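Local coordinates for protein histidine--tRNA ligase (Thermus thermophilus, PDB 1H4V) that attaches L-histidine to tRNA(His) at the expense of ATP, working as a homodimeric class II aminoacyl-tRNA synthetase, at residues L31-T41 and W98-M106; T41-K52 and R74-A85. One frame throughout, in Å; residues are numbered along the deposited sequence.

Contact 1 of 2, residues L31-T41 and W98-M106; sequences LEAAGALELVT and WPQPVRLWM
L37 and E38 pair in parallel with L104 and W105, adding a short outermost strand to the mixed sheet of the class II synthetase catalytic domain. Backbone bonds set the register: L37 N gives to R103 O (2.8 Å), L37 O takes W105 N, and L39 N reaches W105 O. Helix 14-33 ends before this strand in a Schellman motif, A36 N to L31 O and a weak G35 N to E32 O, G35 at positive phi (90°).

Apolar contacts gather round W105. Its CG sits between backbone N and carbonyl carbon (chi1 80°), which brings the indole against the helix end, where L31 CB lies over one face and L31 CD2 touches W105 CB at 3.7 Å. E38 CG rides 3.6 Å above a face of the indole, near its rim. On the sheet face of L37 and L104, L37 CD2 meets W98 CZ3 at 3.7 Å.

Outside the segments, E38 OE2 pairs with R28 and with Q21 of the second subunit, R103 NE with E142. T41 N makes a weak N-H...S hydrogen bond to M106 SD. W105 NE1 donates to E32 OE2 (3.2 Å, 163°) in the indole plane, on the carboxylate's anti side but tilted from its plane.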
loop_
_atom_site.group_PDB
_atom_site.type_symbol
_atom_site.label_atom_id
_atom_site.label_comp_id
_atom_site.label_asym_id
_atom_site.label_seq_id
_atom_site.Cartn_x
_atom_site.Cartn_y
_atom_site.Cartn_z
ATOM N N LEU A 31 -16.832 -2.040 0.827
ATOM C CA LEU A 31 -16.915 -0.994 -0.186
ATOM C C LEU A 31 -17.025 -1.535 -1.610
ATOM O O LEU A 31 -17.735 -0.958 -2.435
ATOM C CB LEU A 31 -15.717 -0.044 -0.061
ATOM C CG LEU A 31 -15.879 1.212 0.813
ATOM C CD1 LEU A 31 -16.933 1.024 1.870
ATOM C CD2 LEU A 31 -14.531 1.575 1.443
ATOM N N GLU A 32 -16.350 -2.640 -1.913
ATOM C CA GLU A 32 -16.437 -3.173 -3.270
ATOM C C GLU A 32 -17.733 -3.961 -3.493
ATOM O O GLU A 32 -18.136 -4.191 -4.632
ATOM C CB GLU A 32 -15.187 -4.000 -3.622
ATOM C CG GLU A 32 -13.917 -3.117 -3.645
ATOM C CD GLU A 32 -12.698 -3.767 -4.275
ATOM O OE1 GLU A 32 -12.519 -4.998 -4.136
ATOM O OE2 GLU A 32 -11.898 -3.037 -4.898
ATOM N N ALA A 33 -18.397 -4.342 -2.403
ATOM C CA ALA A 33 -19.665 -5.057 -2.507
ATOM C C ALA A 33 -20.731 -4.023 -2.834
ATOM O O ALA A 33 -21.795 -4.363 -3.353
ATOM C CB ALA A 33 -20.003 -5.747 -1.200
ATOM N N ALA A 34 -20.452 -2.758 -2.520
ATOM C CA ALA A 34 -21.403 -1.689 -2.807
ATOM C C ALA A 34 -21.064 -0.990 -4.115
ATOM O O ALA A 34 -21.576 0.085 -4.410
ATOM C CB ALA A 34 -21.437 -0.703 -1.683
ATOM N N GLY A 35 -20.193 -1.609 -4.903
ATOM C CA GLY A 35 -19.833 -1.039 -6.186
ATOM C C GLY A 35 -18.654 -0.087 -6.256
ATOM O O GLY A 35 -18.294 0.335 -7.345
ATOM N N ALA A 36 -18.038 0.259 -5.133
ATOM C CA ALA A 36 -16.908 1.185 -5.189
ATOM C C ALA A 36 -15.729 0.585 -5.953
ATOM O O ALA A 36 -15.438 -0.597 -5.833
ATOM C CB ALA A 36 -16.485 1.571 -3.799
ATOM N N LEU A 37 -15.071 1.412 -6.753
ATOM C CA LEU A 37 -13.912 1.004 -7.549
ATOM C C LEU A 37 -12.648 1.457 -6.803
ATOM O O LEU A 37 -12.593 2.584 -6.312
ATOM C CB LEU A 37 -13.996 1.684 -8.913
ATOM C CG LEU A 37 -12.924 1.470 -9.978
ATOM C CD1 LEU A 37 -12.833 -0.009 -10.354
ATOM C CD2 LEU A 37 -13.294 2.308 -11.203
ATOM N N GLU A 38 -11.638 0.600 -6.706
ATOM C CA GLU A 38 -10.432 1.003 -5.988
ATOM C C GLU A 38 -9.566 1.947 -6.798
ATOM O O GLU A 38 -9.300 1.724 -7.976
ATOM C CB GLU A 38 -9.575 -0.197 -5.552
ATOM C CG GLU A 38 -8.404 0.262 -4.648
ATOM C CD GLU A 38 -7.572 -0.868 -4.061
ATOM O OE1 GLU A 38 -6.623 -0.561 -3.305
ATOM O OE2 GLU A 38 -7.852 -2.055 -4.343
ATOM N N LEU A 39 -9.114 3.004 -6.147
ATOM C CA LEU A 39 -8.279 3.997 -6.805
ATOM C C LEU A 39 -7.073 4.349 -5.926
ATOM O O LEU A 39 -7.212 4.540 -4.713
ATOM C CB LEU A 39 -9.133 5.238 -7.083
ATOM C CG LEU A 39 -8.605 6.558 -7.654
ATOM C CD1 LEU A 39 -7.681 7.176 -6.653
ATOM C CD2 LEU A 39 -7.910 6.343 -8.992
ATOM N N VAL A 40 -5.888 4.400 -6.524
ATOM C CA VAL A 40 -4.692 4.777 -5.773
ATOM C C VAL A 40 -4.101 6.042 -6.409
ATOM O O VAL A 40 -3.671 6.016 -7.562
ATOM C CB VAL A 40 -3.597 3.672 -5.789
ATOM C CG1 VAL A 40 -2.395 4.148 -4.975
ATOM C CG2 VAL A 40 -4.134 2.357 -5.208
ATOM N N THR A 41 -4.094 7.150 -5.672
ATOM C CA THR A 41 -3.532 8.387 -6.203
ATOM C C THR A 41 -2.085 8.515 -5.764
ATOM O O THR A 41 -1.619 7.759 -4.906
ATOM C CB THR A 41 -4.300 9.627 -5.711
ATOM O OG1 THR A 41 -4.167 9.750 -4.288
ATOM C CG2 THR A 41 -5.763 9.509 -6.067
ATOM N N TRP A 98 -18.746 8.201 -17.301
ATOM C CA TRP A 98 -19.166 6.901 -16.791
ATOM C C TRP A 98 -20.582 6.964 -16.234
ATOM O O TRP A 98 -21.129 8.047 -16.025
ATOM C CB TRP A 98 -18.242 6.450 -15.665
ATOM C CG TRP A 98 -16.833 6.262 -16.062
ATOM C CD1 TRP A 98 -16.296 6.423 -17.307
ATOM C CD2 TRP A 98 -15.765 5.849 -15.217
ATOM N NE1 TRP A 98 -14.955 6.133 -17.287
ATOM C CE2 TRP A 98 -14.599 5.778 -16.003
ATOM C CE3 TRP A 98 -15.671 5.531 -13.852
ATOM C CZ2 TRP A 98 -13.366 5.400 -15.494
ATOM C CZ3 TRP A 98 -14.444 5.155 -13.337
ATOM C CH2 TRP A 98 -13.307 5.095 -14.156
ATOM N N PRO A 99 -21.203 5.796 -16.000
ATOM C CA PRO A 99 -22.557 5.845 -15.450
ATOM C C PRO A 99 -22.445 6.444 -14.050
ATOM O O PRO A 99 -21.590 6.039 -13.260
ATOM C CB PRO A 99 -22.988 4.378 -15.450
ATOM C CG PRO A 99 -21.693 3.628 -15.394
ATOM C CD PRO A 99 -20.810 4.411 -16.312
ATOM N N GLN A 100 -23.295 7.421 -13.761
ATOM C CA GLN A 100 -23.269 8.107 -12.477
ATOM C C GLN A 100 -24.281 7.547 -11.483
ATOM O O GLN A 100 -25.360 7.103 -11.866
ATOM C CB GLN A 100 -23.527 9.595 -12.706
ATOM C CG GLN A 100 -22.586 10.223 -13.716
ATOM C CD GLN A 100 -21.158 10.306 -13.208
ATOM O OE1 GLN A 100 -20.901 10.865 -12.147
ATOM N NE2 GLN A 100 -20.223 9.761 -13.971
ATOM N N PRO A 101 -23.946 7.574 -10.184
ATOM C CA PRO A 101 -22.688 8.107 -9.649
ATOM C C PRO A 101 -21.492 7.161 -9.749
ATOM O O PRO A 101 -21.640 5.954 -9.910
ATOM C CB PRO A 101 -23.038 8.404 -8.200
ATOM C CG PRO A 101 -23.955 7.270 -7.867
ATOM C CD PRO A 101 -24.863 7.214 -9.087
ATOM N N VAL A 102 -20.298 7.726 -9.652
ATOM C CA VAL A 102 -19.095 6.917 -9.690
ATOM C C VAL A 102 -18.672 6.756 -8.236
ATOM O O VAL A 102 -18.461 7.742 -7.531
ATOM C CB VAL A 102 -17.977 7.606 -10.477
ATOM C CG1 VAL A 102 -16.738 6.739 -10.477
ATOM C CG2 VAL A 102 -18.452 7.885 -11.901
ATOM N N ARG A 103 -18.586 5.512 -7.785
ATOM C CA ARG A 103 -18.196 5.238 -6.418
ATOM C C ARG A 103 -16.729 4.830 -6.387
ATOM O O ARG A 103 -16.301 3.926 -7.106
ATOM C CB ARG A 103 -19.087 4.139 -5.823
ATOM C CG ARG A 103 -20.554 4.547 -5.635
ATOM C CD ARG A 103 -21.325 3.441 -4.910
ATOM N NE ARG A 103 -22.743 3.737 -4.719
ATOM C CZ ARG A 103 -23.654 3.726 -5.689
ATOM N NH1 ARG A 103 -23.309 3.438 -6.940
ATOM N NH2 ARG A 103 -24.919 3.974 -5.402
ATOM N N LEU A 104 -15.948 5.505 -5.552
ATOM C CA LEU A 104 -14.520 5.201 -5.460
ATOM C C LEU A 104 -14.085 5.032 -4.017
ATOM O O LEU A 104 -14.687 5.593 -3.097
ATOM C CB LEU A 104 -13.688 6.329 -6.081
ATOM C CG LEU A 104 -14.023 6.824 -7.493
ATOM C CD1 LEU A 104 -13.330 8.160 -7.713
ATOM C CD2 LEU A 104 -13.589 5.821 -8.535
ATOM N N TRP A 105 -13.042 4.245 -3.810
ATOM C CA TRP A 105 -12.519 4.081 -2.472
ATOM C C TRP A 105 -11.016 3.973 -2.595
ATOM O O TRP A 105 -10.482 3.637 -3.660
ATOM C CB TRP A 105 -13.107 2.856 -1.757
ATOM C CG TRP A 105 -12.499 1.549 -2.135
ATOM C CD1 TRP A 105 -12.850 0.748 -3.182
ATOM C CD2 TRP A 105 -11.433 0.883 -1.456
ATOM N NE1 TRP A 105 -12.068 -0.383 -3.196
ATOM C CE2 TRP A 105 -11.186 -0.325 -2.151
ATOM C CE3 TRP A 105 -10.655 1.191 -0.330
ATOM C CZ2 TRP A 105 -10.196 -1.237 -1.752
ATOM C CZ3 TRP A 105 -9.668 0.281 0.067
ATOM C CH2 TRP A 105 -9.449 -0.918 -0.649
ATOM N N MET A 106 -10.337 4.261 -1.493
ATOM C CA MET A 106 -8.893 4.243 -1.470
ATOM C C MET A 106 -8.397 4.113 -0.036
ATOM O O MET A 106 -9.050 4.542 0.919
ATOM C CB MET A 106 -8.388 5.548 -2.106
ATOM C CG MET A 106 -6.896 5.838 -2.010
ATOM S SD MET A 106 -6.493 7.305 -3.020
ATOM C CE MET A 106 -6.663 8.663 -1.839
#

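Contact 2 of 2, residues T41-K52 and R74-A85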
loop_
_atom_site.group_PDB
_atom_site.type_symbol
_atom_site.label_atom_id
_atom_site.label_comp_id
_atom_site.label_asym_id
_atom_site.label_seq_id
_atom_site.Cartn_x
_atom_site.Cartn_y
_atom_site.Cartn_z
ATOM N N THR A 41 -4.094 7.150 -5.672
ATOM C CA THR A 41 -3.532 8.387 -6.203
ATOM C C THR A 41 -2.085 8.515 -5.764
ATOM O O THR A 41 -1.619 7.759 -4.906
ATOM C CB THR A 41 -4.300 9.627 -5.711
ATOM O OG1 THR A 41 -4.167 9.750 -4.288
ATOM C CG2 THR A 41 -5.763 9.509 -6.067
ATOM N N PRO A 42 -1.347 9.470 -6.350
ATOM C CA PRO A 42 0.056 9.647 -5.969
ATOM C C PRO A 42 0.245 10.161 -4.545
ATOM O O PRO A 42 -0.658 10.747 -3.949
ATOM C CB PRO A 42 0.570 10.639 -7.012
ATOM C CG PRO A 42 -0.246 10.299 -8.218
ATOM C CD PRO A 42 -1.628 10.177 -7.613
ATOM N N ILE A 43 1.434 9.925 -4.003
ATOM C CA ILE A 43 1.769 10.373 -2.662
ATOM C C ILE A 43 1.809 11.910 -2.598
ATOM O O ILE A 43 1.495 12.505 -1.574
ATOM C CB ILE A 43 3.130 9.799 -2.235
ATOM C CG1 ILE A 43 3.038 8.266 -2.126
ATOM C CG2 ILE A 43 3.586 10.442 -0.951
ATOM C CD1 ILE A 43 2.115 7.739 -1.026
ATOM N N PHE A 44 2.209 12.551 -3.690
ATOM C CA PHE A 44 2.250 14.011 -3.727
ATOM C C PHE A 44 1.585 14.545 -4.985
ATOM O O PHE A 44 1.455 13.836 -5.985
ATOM C CB PHE A 44 3.693 14.542 -3.626
ATOM C CG PHE A 44 4.628 14.038 -4.700
ATOM C CD1 PHE A 44 4.450 14.396 -6.032
ATOM C CD2 PHE A 44 5.709 13.228 -4.365
ATOM C CE1 PHE A 44 5.340 13.953 -7.023
ATOM C CE2 PHE A 44 6.604 12.779 -5.346
ATOM C CZ PHE A 44 6.415 13.145 -6.681
ATOM N N GLU A 45 1.157 15.800 -4.919
ATOM C CA GLU A 45 0.492 16.461 -6.040
ATOM C C GLU A 45 0.800 17.948 -6.029
ATOM O O GLU A 45 1.469 18.455 -5.116
ATOM C CB GLU A 45 -1.025 16.276 -5.937
ATOM C CG GLU A 45 -1.433 14.840 -5.792
ATOM C CD GLU A 45 -2.693 14.507 -6.546
ATOM O OE1 GLU A 45 -2.991 15.189 -7.550
ATOM O OE2 GLU A 45 -3.372 13.542 -6.146
ATOM N N GLU A 46 0.313 18.648 -7.045
ATOM C CA GLU A 46 0.522 20.085 -7.097
ATOM C C GLU A 46 -0.207 20.640 -5.889
ATOM O O GLU A 46 -1.338 20.251 -5.598
ATOM C CB GLU A 46 -0.077 20.692 -8.358
ATOM C CG GLU A 46 0.648 20.368 -9.622
ATOM C CD GLU A 46 0.242 21.315 -10.727
ATOM O OE1 GLU A 46 0.389 22.545 -10.524
ATOM O OE2 GLU A 46 -0.228 20.838 -11.788
ATOM N N THR A 47 0.460 21.543 -5.184
ATOM C CA THR A 47 -0.081 22.177 -3.991
ATOM C C THR A 47 -1.508 22.699 -4.151
ATOM O O THR A 47 -2.319 22.592 -3.239
ATOM C CB THR A 47 0.839 23.329 -3.573
ATOM O OG1 THR A 47 2.106 22.783 -3.198
ATOM C CG2 THR A 47 0.262 24.108 -2.418
ATOM N N GLN A 48 -1.819 23.261 -5.311
ATOM C CA GLN A 48 -3.154 23.806 -5.537
ATOM C C GLN A 48 -4.270 22.770 -5.411
ATOM O O GLN A 48 -5.415 23.120 -5.162
ATOM C CB GLN A 48 -3.222 24.482 -6.908
ATOM C CG GLN A 48 -2.864 23.584 -8.069
ATOM C CD GLN A 48 -2.882 24.333 -9.386
ATOM O OE1 GLN A 48 -3.895 24.928 -9.760
ATOM N NE2 GLN A 48 -1.761 24.312 -10.097
ATOM N N VAL A 49 -3.940 21.497 -5.572
ATOM C CA VAL A 49 -4.957 20.465 -5.467
ATOM C C VAL A 49 -5.533 20.463 -4.061
ATOM O O VAL A 49 -6.737 20.262 -3.863
ATOM C CB VAL A 49 -4.369 19.082 -5.779
ATOM C CG1 VAL A 49 -5.349 17.990 -5.405
ATOM C CG2 VAL A 49 -4.029 19.004 -7.252
ATOM N N PHE A 50 -4.669 20.753 -3.092
ATOM C CA PHE A 50 -5.065 20.744 -1.692
ATOM C C PHE A 50 -5.364 22.069 -1.011
ATOM O O PHE A 50 -5.654 22.081 0.184
ATOM C CB PHE A 50 -4.019 19.960 -0.892
ATOM C CG PHE A 50 -3.856 18.539 -1.362
ATOM C CD1 PHE A 50 -2.652 18.098 -1.897
ATOM C CD2 PHE A 50 -4.924 17.649 -1.296
ATOM C CE1 PHE A 50 -2.516 16.793 -2.359
ATOM C CE2 PHE A 50 -4.794 16.350 -1.754
ATOM C CZ PHE A 50 -3.593 15.917 -2.286
ATOM N N GLU A 51 -5.298 23.177 -1.749
ATOM C CA GLU A 51 -5.616 24.485 -1.168
ATOM C C GLU A 51 -7.144 24.569 -1.065
ATOM O O GLU A 51 -7.856 24.198 -1.997
ATOM C CB GLU A 51 -5.043 25.612 -2.037
ATOM C CG GLU A 51 -3.516 25.539 -2.175
ATOM C CD GLU A 51 -2.915 26.703 -2.955
ATOM O OE1 GLU A 51 -3.397 26.992 -4.075
ATOM O OE2 GLU A 51 -1.950 27.325 -2.450
ATOM N N LYS A 52 -7.646 25.038 0.075
ATOM C CA LYS A 52 -9.089 25.108 0.300
ATOM C C LYS A 52 -9.793 26.394 -0.118
ATOM O O LYS A 52 -11.020 26.480 -0.044
ATOM C CB LYS A 52 -9.391 24.834 1.774
ATOM C CG LYS A 52 -8.712 23.590 2.305
ATOM C CD LYS A 52 -9.016 22.385 1.439
ATOM C CE LYS A 52 -8.232 21.171 1.901
ATOM N NZ LYS A 52 -8.400 20.030 0.959
ATOM N N ARG A 74 8.010 24.066 -9.565
ATOM C CA ARG A 74 6.622 23.679 -9.326
ATOM C C ARG A 74 6.401 23.314 -7.858
ATOM O O ARG A 74 7.160 22.538 -7.278
ATOM C CB ARG A 74 6.251 22.483 -10.201
ATOM C CG ARG A 74 4.869 22.559 -10.841
ATOM C CD ARG A 74 4.967 23.011 -12.290
ATOM N NE ARG A 74 3.929 22.400 -13.114
ATOM C CZ ARG A 74 3.961 22.357 -14.443
ATOM N NH1 ARG A 74 4.983 22.891 -15.102
ATOM N NH2 ARG A 74 2.975 21.774 -15.115
ATOM N N SER A 75 5.361 23.878 -7.259
ATOM C CA SER A 75 5.052 23.590 -5.866
ATOM C C SER A 75 4.394 22.210 -5.769
ATOM O O SER A 75 3.428 21.925 -6.473
ATOM C CB SER A 75 4.113 24.657 -5.299
ATOM O OG SER A 75 3.944 24.502 -3.901
ATOM N N LEU A 76 4.930 21.362 -4.897
ATOM C CA LEU A 76 4.420 20.008 -4.701
ATOM C C LEU A 76 4.059 19.809 -3.232
ATOM O O LEU A 76 4.722 20.349 -2.350
ATOM C CB LEU A 76 5.488 18.994 -5.113
ATOM C CG LEU A 76 5.366 18.223 -6.436
ATOM C CD1 LEU A 76 4.975 19.125 -7.576
ATOM C CD2 LEU A 76 6.696 17.533 -6.728
ATOM N N THR A 77 3.004 19.039 -2.971
ATOM C CA THR A 77 2.569 18.783 -1.601
ATOM C C THR A 77 2.252 17.311 -1.324
ATOM O O THR A 77 1.615 16.634 -2.125
ATOM C CB THR A 77 1.320 19.655 -1.243
ATOM O OG1 THR A 77 1.718 21.027 -1.073
ATOM C CG2 THR A 77 0.663 19.167 0.037
ATOM N N LEU A 78 2.716 16.823 -0.182
ATOM C CA LEU A 78 2.463 15.449 0.242
ATOM C C LEU A 78 0.974 15.352 0.580
ATOM O O LEU A 78 0.449 16.181 1.316
ATOM C CB LEU A 78 3.310 15.122 1.477
ATOM C CG LEU A 78 4.551 14.237 1.320
ATOM C CD1 LEU A 78 5.322 14.605 0.085
ATOM C CD2 LEU A 78 5.425 14.373 2.546
ATOM N N ARG A 79 0.304 14.346 0.028
ATOM C CA ARG A 79 -1.123 14.142 0.253
ATOM C C ARG A 79 -1.559 14.256 1.726
ATOM O O ARG A 79 -1.169 13.440 2.562
ATOM C CB ARG A 79 -1.533 12.771 -0.282
ATOM C CG ARG A 79 -3.012 12.500 -0.184
ATOM C CD ARG A 79 -3.253 11.010 -0.056
ATOM N NE ARG A 79 -2.898 10.299 -1.270
ATOM C CZ ARG A 79 -2.386 9.079 -1.290
ATOM N NH1 ARG A 79 -2.159 8.441 -0.155
ATOM N NH2 ARG A 79 -2.129 8.491 -2.448
ATOM N N PRO A 80 -2.381 15.272 2.052
ATOM C CA PRO A 80 -2.886 15.509 3.411
ATOM C C PRO A 80 -4.300 14.964 3.631
ATOM O O PRO A 80 -4.744 14.801 4.765
ATOM C CB PRO A 80 -2.867 17.023 3.511
ATOM C CG PRO A 80 -3.352 17.403 2.158
ATOM C CD PRO A 80 -2.585 16.472 1.218
ATOM N N GLU A 81 -5.002 14.704 2.534
ATOM C CA GLU A 81 -6.376 14.199 2.577
ATOM C C GLU A 81 -6.617 13.381 1.316
ATOM O O GLU A 81 -5.828 13.429 0.379
ATOM C CB GLU A 81 -7.379 15.358 2.599
ATOM C CG GLU A 81 -7.350 16.188 1.321
ATOM C CD GLU A 81 -8.621 16.990 1.107
ATOM O OE1 GLU A 81 -8.962 17.811 1.987
ATOM O OE2 GLU A 81 -9.281 16.799 0.059
ATOM N N GLY A 82 -7.726 12.657 1.281
ATOM C CA GLY A 82 -8.016 11.850 0.114
ATOM C C GLY A 82 -9.016 12.413 -0.876
ATOM O O GLY A 82 -8.848 12.234 -2.087
ATOM N N THR A 83 -10.035 13.103 -0.369
ATOM C CA THR A 83 -11.110 13.646 -1.209
ATOM C C THR A 83 -10.696 14.482 -2.410
ATOM O O THR A 83 -11.090 14.167 -3.531
ATOM C CB THR A 83 -12.130 14.463 -0.377
ATOM O OG1 THR A 83 -12.555 13.689 0.756
ATOM C CG2 THR A 83 -13.365 14.798 -1.231
ATOM N N ALA A 84 -9.914 15.539 -2.192
ATOM C CA ALA A 84 -9.480 16.387 -3.299
ATOM C C ALA A 84 -8.715 15.592 -4.361
ATOM O O ALA A 84 -8.875 15.835 -5.557
ATOM C CB ALA A 84 -8.618 17.537 -2.789
ATOM N N ALA A 85 -7.885 14.652 -3.922
ATOM C CA ALA A 85 -7.106 13.825 -4.846
ATOM C C ALA A 85 -8.021 12.941 -5.687
ATOM O O ALA A 85 -7.787 12.745 -6.877
ATOM C CB ALA A 85 -6.124 12.959 -4.076
#
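F50 is held between two residues. P80 CD stands 3.3 Å above the centre of one face, a CH-pi contact only 4° off the ring normal, and V49 CG1 lies over the opposite face. With CG anti to its carbonyl carbon (chi1 -59°), the ring extends toward R79 and the helix start, A84 CB approaching CD2 obliquely. An alanine here would strip P80 and V49 of the ring between them and is likely to open a gap beside A84 and A85.

T47 OG1 is gripped by two hydroxyls, S75 OG at 2.6 Å and T77 OG1 at 2.8 Å; T77 OG1 also bonds T67 OG1, so the hydroxyls link T47, just past strand 44-46, through strand 75-78 to T67 on strand 67-69. In this small antiparallel sheet E45 and T77 form a hydrogen-bonded pair, flanked by the non-hydrogen-bonded pairs F44-L78 and E46-L76. L76 CD2 makes an off-centre CH-pi contact with the F44 ring, 4.2 Å from its centroid; that ring also meets F66 of the second subunit.

R79 leaves the strand with CG anti to the backbone N (chi1 -176°) and bends at chi3, bringing T41 O to the guanidinium edge, 2.6 Å from R79 NH2; NH1 bonds P109 O. E45 turns its carboxylate to R88, while OE2 rests 3.5 Å from A85 CB. E81 divides its carboxylate: OE2 caps the helix by accepting from A84 N, and OE1 takes the salt bridge from K52 NZ, which comes from above the carboxylate plane.

Contact 2 is nested in the chain loop that contact 1 closes, and T41 belongs to both. The two serve different sheets of the catalytic domain: contact 1 adds a parallel edge to the large mixed sheet and ties it to the end of helix 14-33, whereas contact 2 builds part of the small antiparallel sheet and the start of helix 83-92. Contact 2 is the more buried; its chemistry adds hydroxyl pairs, a proline-aromatic contact and a lysine-glutamate salt bridge. Contact 1 is partly buried and passes its charged ends to neighbouring helices and the second subunit. Both reach that subunit. Their centres lie about 20 Å apart, yet M106 CE packs 4.0 Å from G82 CA and near R79.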